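Local coordinates for protein beta-agarase (Persicobacter, PDB 6AII) that probably hydrolyses agarose to neoagarobiose as a beta-agarase of glycoside hydrolase family 16, at residues F131-D141 against K278-Q289. Sequence-based numbering, arbitrary orientation.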
loop_
_atom_site.group_PDB
_atom_site.type_symbol
_atom_site.label_atom_id
_atom_site.label_comp_id
_atom_site.label_asym_id
_atom_site.label_seq_id
_atom_site.Cartn_x
_atom_site.Cartn_y
_atom_site.Cartn_z
ATOM N N PHE A 131 -5.891 -0.140 12.217
ATOM C CA PHE A 131 -4.477 0.010 11.925
ATOM C C PHE A 131 -4.310 0.208 10.426
ATOM O O PHE A 131 -5.252 -0.080 9.660
ATOM C CB PHE A 131 -3.645 -1.174 12.458
ATOM C CG PHE A 131 -3.963 -2.587 12.070
ATOM C CD1 PHE A 131 -3.827 -3.034 10.760
ATOM C CD2 PHE A 131 -4.437 -3.485 13.020
ATOM C CE1 PHE A 131 -4.141 -4.344 10.414
ATOM C CE2 PHE A 131 -4.700 -4.801 12.689
ATOM C CZ PHE A 131 -4.579 -5.222 11.385
ATOM N N ALA A 132 -3.123 0.598 10.019
ATOM C CA ALA A 132 -2.808 0.865 8.606
ATOM C C ALA A 132 -2.578 -0.439 7.859
ATOM O O ALA A 132 -1.950 -1.356 8.379
ATOM C CB ALA A 132 -1.610 1.744 8.457
ATOM N N ASN A 133 -3.188 -0.505 6.653
ATOM C CA ASN A 133 -3.067 -1.610 5.733
ATOM C C ASN A 133 -2.482 -1.005 4.445
ATOM O O ASN A 133 -3.148 -0.228 3.786
ATOM C CB ASN A 133 -4.425 -2.241 5.457
ATOM C CG ASN A 133 -5.093 -2.899 6.634
ATOM O OD1 ASN A 133 -5.325 -4.124 6.520
ATOM N ND2 ASN A 133 -5.512 -2.116 7.666
ATOM N N ASN A 134 -1.226 -1.347 4.103
ATOM C CA ASN A 134 -0.477 -0.600 3.106
ATOM C C ASN A 134 0.027 -1.530 1.971
ATOM O O ASN A 134 0.463 -2.625 2.225
ATOM C CB ASN A 134 0.762 0.027 3.716
ATOM C CG ASN A 134 0.470 1.070 4.775
ATOM O OD1 ASN A 134 -0.510 1.819 4.707
ATOM N ND2 ASN A 134 1.382 1.101 5.748
ATOM N N VAL A 135 -0.045 -1.021 0.769
ATOM C CA VAL A 135 0.527 -1.628 -0.432
ATOM C C VAL A 135 1.286 -0.498 -1.149
ATOM O O VAL A 135 0.698 0.506 -1.544
ATOM C CB VAL A 135 -0.525 -2.232 -1.372
ATOM C CG1 VAL A 135 0.168 -2.945 -2.523
ATOM C CG2 VAL A 135 -1.458 -3.178 -0.665
ATOM N N TRP A 136 2.606 -0.640 -1.271
ATOM C CA TRP A 136 3.381 0.472 -1.778
ATOM C C TRP A 136 4.688 -0.040 -2.370
ATOM O O TRP A 136 4.990 -1.190 -2.237
ATOM C CB TRP A 136 3.597 1.554 -0.728
ATOM C CG TRP A 136 4.237 1.102 0.549
ATOM C CD1 TRP A 136 3.715 0.275 1.510
ATOM C CD2 TRP A 136 5.532 1.485 1.020
ATOM N NE1 TRP A 136 4.580 0.138 2.567
ATOM C CE2 TRP A 136 5.705 0.868 2.272
ATOM C CE3 TRP A 136 6.537 2.281 0.459
ATOM C CZ2 TRP A 136 6.837 1.091 3.038
ATOM C CZ3 TRP A 136 7.661 2.488 1.221
ATOM C CH2 TRP A 136 7.827 1.831 2.449
ATOM N N MET A 137 5.385 0.846 -3.042
ATOM C CA MET A 137 6.592 0.439 -3.744
ATOM C C MET A 137 7.677 1.489 -3.487
ATOM O O MET A 137 7.380 2.678 -3.412
ATOM C CB MET A 137 6.289 0.356 -5.249
ATOM C CG MET A 137 5.091 -0.546 -5.550
ATOM S SD MET A 137 5.039 -1.075 -7.291
ATOM C CE MET A 137 4.738 0.490 -8.056
ATOM N N ILE A 138 8.936 1.056 -3.421
ATOM C CA ILE A 138 10.001 2.067 -3.182
ATOM C C ILE A 138 11.310 1.595 -3.811
ATOM O O ILE A 138 11.561 0.398 -3.923
ATOM C CB ILE A 138 10.213 2.373 -1.688
ATOM C CG1 ILE A 138 11.141 3.586 -1.512
ATOM C CG2 ILE A 138 10.692 1.199 -0.924
ATOM C CD1 ILE A 138 10.814 4.409 -0.326
ATOM N N SER A 139 12.024 2.597 -4.318
ATOM C CA SER A 139 13.365 2.340 -4.908
ATOM C C SER A 139 14.375 1.941 -3.827
ATOM O O SER A 139 14.222 2.210 -2.640
ATOM C CB SER A 139 13.776 3.569 -5.695
ATOM O OG SER A 139 14.046 4.658 -4.821
ATOM N N ASP A 140 15.436 1.244 -4.262
ATOM C CA ASP A 140 16.403 0.735 -3.323
ATOM C C ASP A 140 17.085 1.858 -2.531
ATOM O O ASP A 140 17.454 1.632 -1.377
ATOM C CB ASP A 140 17.515 -0.031 -4.034
ATOM C CG ASP A 140 17.124 -1.364 -4.611
ATOM O OD1 ASP A 140 15.953 -1.797 -4.433
ATOM O OD2 ASP A 140 18.016 -1.994 -5.247
ATOM N N ASP A 141 17.174 3.033 -3.104
ATOM C CA ASP A 141 17.824 4.173 -2.431
ATOM C C ASP A 141 16.827 5.018 -1.650
ATOM O O ASP A 141 17.219 6.000 -1.073
ATOM C CB ASP A 141 18.609 5.010 -3.420
ATOM C CG ASP A 141 17.792 5.750 -4.455
ATOM O OD1 ASP A 141 16.544 5.645 -4.415
ATOM O OD2 ASP A 141 18.409 6.454 -5.292
ATOM N N LYS A 278 13.217 4.869 -11.028
ATOM C CA LYS A 278 14.089 3.907 -10.392
ATOM C C LYS A 278 13.341 2.596 -10.118
ATOM O O LYS A 278 12.181 2.643 -9.648
ATOM C CB LYS A 278 14.618 4.474 -9.091
ATOM C CG LYS A 278 15.580 5.633 -9.305
ATOM C CD LYS A 278 16.087 6.268 -8.038
ATOM C CE LYS A 278 17.148 7.289 -8.411
ATOM N NZ LYS A 278 17.496 8.063 -7.213
ATOM N N PRO A 279 13.954 1.458 -10.325
ATOM C CA PRO A 279 13.262 0.164 -10.033
ATOM C C PRO A 279 12.813 0.126 -8.580
ATOM O O PRO A 279 13.536 0.583 -7.711
ATOM C CB PRO A 279 14.301 -0.923 -10.301
ATOM C CG PRO A 279 15.114 -0.288 -11.428
ATOM C CD PRO A 279 15.248 1.159 -10.997
ATOM N N MET A 280 11.632 -0.479 -8.360
ATOM C CA MET A 280 11.061 -0.500 -7.042
ATOM C C MET A 280 10.722 -1.916 -6.582
ATOM O O MET A 280 10.248 -2.763 -7.375
ATOM C CB MET A 280 9.802 0.350 -6.993
ATOM C CG MET A 280 10.052 1.776 -7.350
ATOM S SD MET A 280 8.539 2.777 -7.095
ATOM C CE MET A 280 9.109 4.319 -7.792
ATOM N N LYS A 281 10.877 -2.127 -5.261
ATOM C CA LYS A 281 10.376 -3.356 -4.608
ATOM C C LYS A 281 8.927 -3.068 -4.166
ATOM O O LYS A 281 8.628 -1.899 -3.898
ATOM C CB LYS A 281 11.187 -3.762 -3.388
ATOM C CG LYS A 281 12.593 -4.260 -3.749
ATOM C CD LYS A 281 13.399 -4.645 -2.549
ATOM C CE LYS A 281 14.766 -5.162 -2.970
ATOM N NZ LYS A 281 15.475 -5.656 -1.764
ATOM N N LEU A 282 8.123 -4.127 -4.096
ATOM C CA LEU A 282 6.760 -4.033 -3.571
ATOM C C LEU A 282 6.823 -4.365 -2.078
ATOM O O LEU A 282 7.434 -5.352 -1.640
ATOM C CB LEU A 282 5.876 -5.006 -4.357
ATOM C CG LEU A 282 4.425 -5.116 -3.881
ATOM C CD1 LEU A 282 3.685 -3.829 -4.129
ATOM C CD2 LEU A 282 3.757 -6.276 -4.608
ATOM N N ILE A 283 6.100 -3.561 -1.272
ATOM C CA ILE A 283 5.994 -3.745 0.126
ATOM C C ILE A 283 4.498 -3.866 0.463
ATOM O O ILE A 283 3.697 -3.033 0.003
ATOM C CB ILE A 283 6.668 -2.556 0.876
ATOM C CG1 ILE A 283 8.127 -2.397 0.407
ATOM C CG2 ILE A 283 6.552 -2.720 2.387
ATOM C CD1 ILE A 283 8.963 -1.403 1.163
ATOM N N ILE A 284 4.155 -4.870 1.247
ATOM C CA ILE A 284 2.785 -4.994 1.800
ATOM C C ILE A 284 2.935 -5.161 3.313
ATOM O O ILE A 284 3.660 -6.018 3.785
ATOM C CB ILE A 284 2.014 -6.167 1.213
ATOM C CG1 ILE A 284 2.053 -6.100 -0.314
ATOM C CG2 ILE A 284 0.599 -6.130 1.784
ATOM C CD1 ILE A 284 1.115 -7.085 -0.971
ATOM N N ASN A 285 2.295 -4.277 4.059
ATOM C CA ASN A 285 2.501 -4.343 5.487
ATOM C C ASN A 285 1.320 -3.733 6.239
ATOM O O ASN A 285 0.459 -3.020 5.674
ATOM C CB ASN A 285 3.780 -3.616 5.942
ATOM C CG ASN A 285 3.613 -2.107 6.011
ATOM O OD1 ASN A 285 3.618 -1.432 5.002
ATOM N ND2 ASN A 285 3.458 -1.533 7.190
ATOM N N ILE A 286 1.335 -3.988 7.550
ATOM C CA ILE A 286 0.435 -3.324 8.462
ATOM C C ILE A 286 1.284 -2.584 9.507
ATOM O O ILE A 286 2.443 -2.937 9.721
ATOM C CB ILE A 286 -0.557 -4.275 9.147
ATOM C CG1 ILE A 286 0.132 -5.277 10.079
ATOM C CG2 ILE A 286 -1.434 -4.953 8.061
ATOM C CD1 ILE A 286 -0.787 -6.290 10.778
ATOM N N GLU A 287 0.764 -1.487 10.007
ATOM C CA GLU A 287 1.500 -0.741 11.007
ATOM C C GLU A 287 0.553 0.094 11.847
ATOM O O GLU A 287 -0.549 0.441 11.444
ATOM C CB GLU A 287 2.547 0.131 10.334
ATOM C CG GLU A 287 2.098 1.057 9.321
ATOM C CD GLU A 287 3.239 1.746 8.500
ATOM O OE1 GLU A 287 4.273 1.164 8.123
ATOM O OE2 GLU A 287 3.105 2.956 8.371
ATOM N N ALA A 288 1.087 0.476 12.997
ATOM C CA ALA A 288 0.431 1.420 13.930
ATOM C C ALA A 288 1.328 2.639 13.960
ATOM O O ALA A 288 2.357 2.581 14.651
ATOM C CB ALA A 288 0.225 0.814 15.266
ATOM N N GLN A 289 1.016 3.677 13.225
ATOM C CA GLN A 289 1.898 4.830 13.160
ATOM C C GLN A 289 1.727 5.668 14.440
ATOM O O GLN A 289 0.668 5.663 15.081
ATOM C CB GLN A 289 1.583 5.680 11.922
ATOM C CG GLN A 289 1.710 4.838 10.651
ATOM C CD GLN A 289 0.700 5.155 9.564
ATOM O OE1 GLN A 289 -0.153 6.035 9.696
ATOM N NE2 GLN A 289 0.776 4.395 8.494
HETATM O O HOH W 1 -0.201 4.328 5.931
HETATM O O HOH W 2 16.106 0.810 -7.218
#
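Trp136 NE1 points its N-H at Asn285 OD1, 3.1 Å away in the indole plane, in a nearly straight bond (166°). Asn134 ND2 adds a weak bond to the same oxygen, while Asn285 ND2 gives its hydrogens to Glu287 OE1 and Ile286 O, which fixes the amide's rotation. Gln289 NE2 reaches Glu287 OE2 at 2.7 Å, and a water bridges Gln289 NE2 and Asn134 OD1. Paired backbone bonds at Ala132-Glu287, Asn134-Asn285, Trp136-Ile283 and Ile138-Lys281 make 132-139 and 280-287 antiparallel neighbours in one curved sheet of the GH16 jelly-roll sandwich. Asn134, Trp136 and Ile138 lie beside Glu150, Asp147 and Glu145 of strand 144-151, which match the GH16 catalytic signature, so this face probably floors the agarose-binding cleft. Ile284, on the opposite face, meets Met313 and Ile318 of the other sheet. With chi1 56° tucking CG between backbone N and carbonyl carbon, the Trp136 indole leans over Ile283, whose CD1 makes a CH-pi contact 3.9 Å from the six-membered-ring centroid. A leucine replacing this tryptophan would probably leave Asn285 OD1 without its stronger donor and take the indole face from Ile283 CD1. Lys278 NZ forms a salt bridge with Asp141, donating to OD2 on its syn lone pair (2.7 Å).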